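Local atomic coordinates of CELL division protein FTSZ (Haloferax volcanii, PDB entry 4B46), a protein that controls archaeal cell shape as a GTP-binding tubulin-like cytoskeletal protein and is essential for the rod-shaped cells needed for efficient swimming. Residues S61-H66 and N72-E77; V68-E73 and G144-N149. All coordinates share one frame; numbering follows the deposited sequence.

Contact 1 (S61-H66 and N72-E77); sequences SRVKGH and NELGAE
R62, near the end of helix 60-63, reaches across to L74 and E77 on helix 72-81. Its chain bends at chi2 and chi3 (both -72°), which swings the guanidinium over the leucine, where L74 CD1 sits against one face of the group, off-centre under the NH2 end and 3.2 Å from R62 NH2. The same nitrogen forms a salt bridge at the guanidinium edge, R62 NH2 to E77 OE1 at 3.1 Å, with an N-H...O angle of 157°. The N-H approaches the oxygen almost end-on, and carboxylate and guanidinium planes are turned 31° apart. R62 NH1 forms a salt bridge with E81, one turn further along the helix, so two carboxylates should limit the rotation of the group. Next in sequence, V63 CG1 lies alongside L74 CD2 at 4.0 Å, the two side chains heading opposite ways, and V68 backs both. The helix then ends: K64 takes positive phi, and a type I' turn from V63 to H66 is closed by H66 N to V63 O at 2.9 Å. Here a surface helix-helix contact, an ion pair beside a small apolar patch, joins two neighbouring helices of the tubulin/FtsZ GTPase domain.

Contact 2 (V68-E73 and G144-N149); sequences VGADNE and GIYTLN
N149, A70 and N72 bury most of the surface here, and N149, itself buried, faces the other two from helix 144-160. N149 ND2 gives A70 O a hydrogen bond of 2.8 Å, the donor tilted from the carbonyl plane and the N-H...O angle 144°; it also bonds to G108 O, so two carbonyls hold the amide's rotation. Water serves the oxygen end: water 1 lies 2.7 Å from both N149 OD1 and A70 O and can donate to either, though it has more acceptors in reach than protons, while water 2 donates to N149 OD1 (2.7 Å) and N72 OD1 (2.8 Å), bridging two acceptors 3.4 Å apart. With CG lodged between backbone N and carbonyl carbon (chi1 69°), the N72 side chain lies alongside that of N149 but points the opposite way, the amide planes 36° apart, and N72 ND2 hydrogen-bonds to S113 OG on helix 111-126. A70 CB also meets Y146 CE1 obliquely at 3.9 Å. The arrangement belongs to the nucleotide site of the tubulin/FtsZ fold: G69, second in the type II' turn from V68 to D71, touches GDP, and the Y146 side chain comes within about 4 Å of the nucleotide.

How the contacts relate
From the N terminus, the chain leaves helix 60-63, turns, and comes back as helix 72-81, so contact 1 closes a short local loop with only five residues between its segments. Contact 2 starts within that loop, at 68-73, and spans 70 further residues, including strands 100-106 and 131-137 and helix 111-126, before helix 144-160 closes it; the two spans overlap, with N72 and E73 common to both. V68 joins them physically: its CG1 packs on L74 CD2 at 3.8 Å and on V63 CG1 at 4.0 Å. Helix 72-81 is thereby tied on one side to the surface helix 60-63 and, through its first turn and the preceding loop, to helix 144-160 near GDP.

Contact 1 (S61-H66 and N72-E77)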
loop_
_atom_site.group_PDB
_atom_site.type_symbol
_atom_site.label_atom_id
_atom_site.label_comp_id
_atom_site.label_asym_id
_atom_site.label_seq_id
_atom_site.Cartn_x
_atom_site.Cartn_y
_atom_site.Cartn_z
ATOM N N SER A 61 1.167 1.846 29.223
ATOM C CA SER A 61 0.366 2.055 30.427
ATOM C C SER A 61 -0.922 1.225 30.438
ATOM O O SER A 61 -1.525 1.041 31.497
ATOM C CB SER A 61 0.015 3.532 30.583
ATOM O OG SER A 61 -0.920 3.923 29.587
ATOM N N ARG A 62 -1.342 0.738 29.269
ATOM C CA ARG A 62 -2.590 -0.017 29.136
ATOM C C ARG A 62 -2.369 -1.507 28.929
ATOM O O ARG A 62 -3.166 -2.319 29.394
ATOM C CB ARG A 62 -3.422 0.486 27.943
ATOM C CG ARG A 62 -3.851 1.940 27.997
ATOM C CD ARG A 62 -4.934 2.188 29.026
ATOM N NE ARG A 62 -6.260 1.671 28.665
ATOM C CZ ARG A 62 -7.115 2.295 27.856
ATOM N NH1 ARG A 62 -6.775 3.438 27.271
ATOM N NH2 ARG A 62 -8.310 1.773 27.617
ATOM N N VAL A 63 -1.339 -1.877 28.173
ATOM C CA VAL A 63 -1.149 -3.293 27.869
ATOM C C VAL A 63 0.252 -3.819 28.162
ATOM O O VAL A 63 0.533 -4.983 27.904
ATOM C CB VAL A 63 -1.544 -3.652 26.409
ATOM C CG1 VAL A 63 -3.034 -3.423 26.193
ATOM C CG2 VAL A 63 -0.712 -2.851 25.408
ATOM N N LYS A 64 1.120 -2.954 28.679
ATOM C CA LYS A 64 2.422 -3.378 29.190
ATOM C C LYS A 64 3.240 -4.216 28.204
ATOM O O LYS A 64 3.857 -5.215 28.584
ATOM C CB LYS A 64 2.234 -4.137 30.508
ATOM C CG LYS A 64 1.807 -3.248 31.662
ATOM C CD LYS A 64 2.943 -2.331 32.073
ATOM C CE LYS A 64 2.502 -1.326 33.102
ATOM N NZ LYS A 64 3.652 -0.525 33.601
ATOM N N GLY A 65 3.222 -3.818 26.936
ATOM C CA GLY A 65 3.986 -4.504 25.913
ATOM C C GLY A 65 3.368 -5.778 25.363
ATOM O O GLY A 65 4.020 -6.526 24.634
ATOM N N HIS A 66 2.109 -6.035 25.696
ATOM C CA HIS A 66 1.490 -7.297 25.317
ATOM C C HIS A 66 0.479 -7.194 24.190
ATOM O O HIS A 66 -0.221 -8.168 23.894
ATOM C CB HIS A 66 0.822 -7.951 26.520
ATOM C CG HIS A 66 1.786 -8.555 27.483
ATOM N ND1 HIS A 66 2.038 -8.006 28.721
ATOM C CD2 HIS A 66 2.566 -9.657 27.393
ATOM C CE1 HIS A 66 2.926 -8.750 29.358
ATOM N NE2 HIS A 66 3.263 -9.757 28.574
ATOM N N ASN A 72 -9.680 -3.213 18.392
ATOM C CA ASN A 72 -9.247 -2.036 17.658
ATOM C C ASN A 72 -9.716 -0.730 18.302
ATOM O O ASN A 72 -9.092 0.313 18.124
ATOM C CB ASN A 72 -9.550 -2.143 16.155
ATOM C CG ASN A 72 -11.028 -2.092 15.830
ATOM O OD1 ASN A 72 -11.876 -2.181 16.703
ATOM N ND2 ASN A 72 -11.339 -1.974 14.538
ATOM N N GLU A 73 -10.777 -0.801 19.100
ATOM C CA GLU A 73 -11.220 0.370 19.847
ATOM C C GLU A 73 -10.137 0.798 20.838
ATOM O O GLU A 73 -9.827 1.988 20.968
ATOM C CB GLU A 73 -12.524 0.062 20.579
ATOM C CG GLU A 73 -13.172 1.261 21.250
ATOM C CD GLU A 73 -14.558 0.934 21.792
ATOM O OE1 GLU A 73 -15.466 0.645 20.982
ATOM O OE2 GLU A 73 -14.740 0.965 23.028
ATOM N N LEU A 74 -9.556 -0.184 21.522
ATOM C CA LEU A 74 -8.446 0.063 22.436
ATOM C C LEU A 74 -7.210 0.494 21.651
ATOM O O LEU A 74 -6.447 1.344 22.113
ATOM C CB LEU A 74 -8.151 -1.177 23.293
ATOM C CG LEU A 74 -6.940 -1.127 24.235
ATOM C CD1 LEU A 74 -7.064 0.001 25.267
ATOM C CD2 LEU A 74 -6.752 -2.472 24.932
ATOM N N GLY A 75 -7.028 -0.083 20.461
ATOM C CA GLY A 75 -5.939 0.306 19.572
ATOM C C GLY A 75 -6.004 1.777 19.202
ATOM O O GLY A 75 -4.984 2.470 19.158
ATOM N N ALA A 76 -7.212 2.262 18.941
ATOM C CA ALA A 76 -7.400 3.670 18.637
ATOM C C ALA A 76 -7.123 4.547 19.870
ATOM O O ALA A 76 -6.531 5.615 19.759
ATOM C CB ALA A 76 -8.812 3.919 18.111
ATOM N N GLU A 77 -7.559 4.097 21.037
ATOM C CA GLU A 77 -7.339 4.860 22.265
ATOM C C GLU A 77 -5.856 5.000 22.610
ATOM O O GLU A 77 -5.402 6.086 22.994
ATOM C CB GLU A 77 -8.115 4.237 23.438
ATOM C CG GLU A 77 -9.609 4.527 23.394
ATOM C CD GLU A 77 -10.400 3.691 24.395
ATOM O OE1 GLU A 77 -9.782 2.895 25.130
ATOM O OE2 GLU A 77 -11.640 3.828 24.440
#

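Contact 2 (V68-E73 and G144-N149)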
loop_
_atom_site.group_PDB
_atom_site.type_symbol
_atom_site.label_atom_id
_atom_site.label_comp_id
_atom_site.label_asym_id
_atom_site.label_seq_id
_atom_site.Cartn_x
_atom_site.Cartn_y
_atom_site.Cartn_z
ATOM N N VAL A 68 -2.865 -5.282 22.020
ATOM C CA VAL A 68 -4.279 -5.108 22.327
ATOM C C VAL A 68 -5.106 -6.233 21.723
ATOM O O VAL A 68 -6.338 -6.180 21.730
ATOM C CB VAL A 68 -4.827 -3.755 21.826
ATOM C CG1 VAL A 68 -3.980 -2.586 22.357
ATOM C CG2 VAL A 68 -4.906 -3.729 20.307
ATOM N N GLY A 69 -4.430 -7.265 21.221
ATOM C CA GLY A 69 -5.122 -8.356 20.561
ATOM C C GLY A 69 -5.843 -7.788 19.348
ATOM O O GLY A 69 -5.243 -7.080 18.544
ATOM N N ALA A 70 -7.137 -8.058 19.245
ATOM C CA ALA A 70 -7.923 -7.581 18.111
ATOM C C ALA A 70 -8.950 -6.561 18.579
ATOM O O ALA A 70 -10.020 -6.414 17.984
ATOM C CB ALA A 70 -8.612 -8.754 17.419
ATOM N N ASP A 71 -8.612 -5.853 19.652
ATOM C CA ASP A 71 -9.480 -4.821 20.194
ATOM C C ASP A 71 -9.068 -3.520 19.524
ATOM O O ASP A 71 -8.193 -2.804 20.017
ATOM C CB ASP A 71 -9.269 -4.732 21.708
ATOM C CG ASP A 71 -10.261 -3.806 22.398
ATOM O OD1 ASP A 71 -10.877 -2.950 21.725
ATOM O OD2 ASP A 71 -10.410 -3.935 23.635
ATOM N N ASN A 72 -9.680 -3.213 18.392
ATOM C CA ASN A 72 -9.247 -2.036 17.658
ATOM C C ASN A 72 -9.716 -0.730 18.302
ATOM O O ASN A 72 -9.092 0.313 18.124
ATOM C CB ASN A 72 -9.550 -2.143 16.155
ATOM C CG ASN A 72 -11.028 -2.092 15.830
ATOM O OD1 ASN A 72 -11.876 -2.181 16.703
ATOM N ND2 ASN A 72 -11.339 -1.974 14.538
ATOM N N GLU A 73 -10.777 -0.801 19.100
ATOM C CA GLU A 73 -11.220 0.370 19.847
ATOM C C GLU A 73 -10.137 0.798 20.838
ATOM O O GLU A 73 -9.827 1.988 20.968
ATOM C CB GLU A 73 -12.524 0.062 20.579
ATOM C CG GLU A 73 -13.172 1.261 21.250
ATOM C CD GLU A 73 -14.558 0.934 21.792
ATOM O OE1 GLU A 73 -15.466 0.645 20.982
ATOM O OE2 GLU A 73 -14.740 0.965 23.028
ATOM N N GLY A 144 -15.072 -13.824 11.852
ATOM C CA GLY A 144 -15.936 -12.660 11.766
ATOM C C GLY A 144 -15.439 -11.414 12.483
ATOM O O GLY A 144 -15.667 -10.298 12.016
ATOM N N ILE A 145 -14.759 -11.575 13.612
ATOM C CA ILE A 145 -14.270 -10.388 14.320
ATOM C C ILE A 145 -13.233 -9.622 13.487
ATOM O O ILE A 145 -13.178 -8.399 13.522
ATOM C CB ILE A 145 -13.715 -10.709 15.724
ATOM C CG1 ILE A 145 -13.441 -9.406 16.486
ATOM C CG2 ILE A 145 -12.462 -11.545 15.638
ATOM C CD1 ILE A 145 -14.710 -8.636 16.846
ATOM N N TYR A 146 -12.422 -10.337 12.718
ATOM C CA TYR A 146 -11.414 -9.677 11.897
ATOM C C TYR A 146 -12.046 -8.946 10.728
ATOM O O TYR A 146 -11.620 -7.853 10.380
ATOM C CB TYR A 146 -10.330 -10.672 11.474
ATOM C CG TYR A 146 -9.876 -11.450 12.691
ATOM C CD1 TYR A 146 -9.018 -10.874 13.636
ATOM C CD2 TYR A 146 -10.364 -12.724 12.938
ATOM C CE1 TYR A 146 -8.632 -11.579 14.789
ATOM C CE2 TYR A 146 -9.990 -13.429 14.078
ATOM C CZ TYR A 146 -9.127 -12.858 14.992
ATOM O OH TYR A 146 -8.777 -13.584 16.106
ATOM N N THR A 147 -13.090 -9.533 10.154
ATOM C CA THR A 147 -13.843 -8.872 9.095
ATOM C C THR A 147 -14.507 -7.591 9.618
ATOM O O THR A 147 -14.463 -6.546 8.962
ATOM C CB THR A 147 -14.914 -9.815 8.525
ATOM O OG1 THR A 147 -14.288 -11.042 8.141
ATOM C CG2 THR A 147 -15.592 -9.196 7.319
ATOM N N LEU A 148 -15.121 -7.687 10.796
ATOM C CA LEU A 148 -15.751 -6.533 11.441
ATOM C C LEU A 148 -14.744 -5.428 11.759
ATOM O O LEU A 148 -15.009 -4.253 11.495
ATOM C CB LEU A 148 -16.494 -6.952 12.714
ATOM C CG LEU A 148 -17.215 -5.864 13.525
ATOM C CD1 LEU A 148 -18.203 -5.075 12.676
ATOM C CD2 LEU A 148 -17.928 -6.468 14.748
ATOM N N ASN A 149 -13.603 -5.792 12.341
ATOM C CA ASN A 149 -12.557 -4.800 12.592
ATOM C C ASN A 149 -12.151 -4.087 11.317
ATOM O O ASN A 149 -11.962 -2.874 11.318
ATOM C CB ASN A 149 -11.319 -5.430 13.220
ATOM C CG ASN A 149 -11.516 -5.756 14.690
ATOM O OD1 ASN A 149 -12.456 -5.284 15.319
ATOM N ND2 ASN A 149 -10.622 -6.562 15.239
HETATM O O HOH W 1 -12.435 -5.143 18.011
HETATM O O HOH W 2 -14.240 -3.293 15.612
#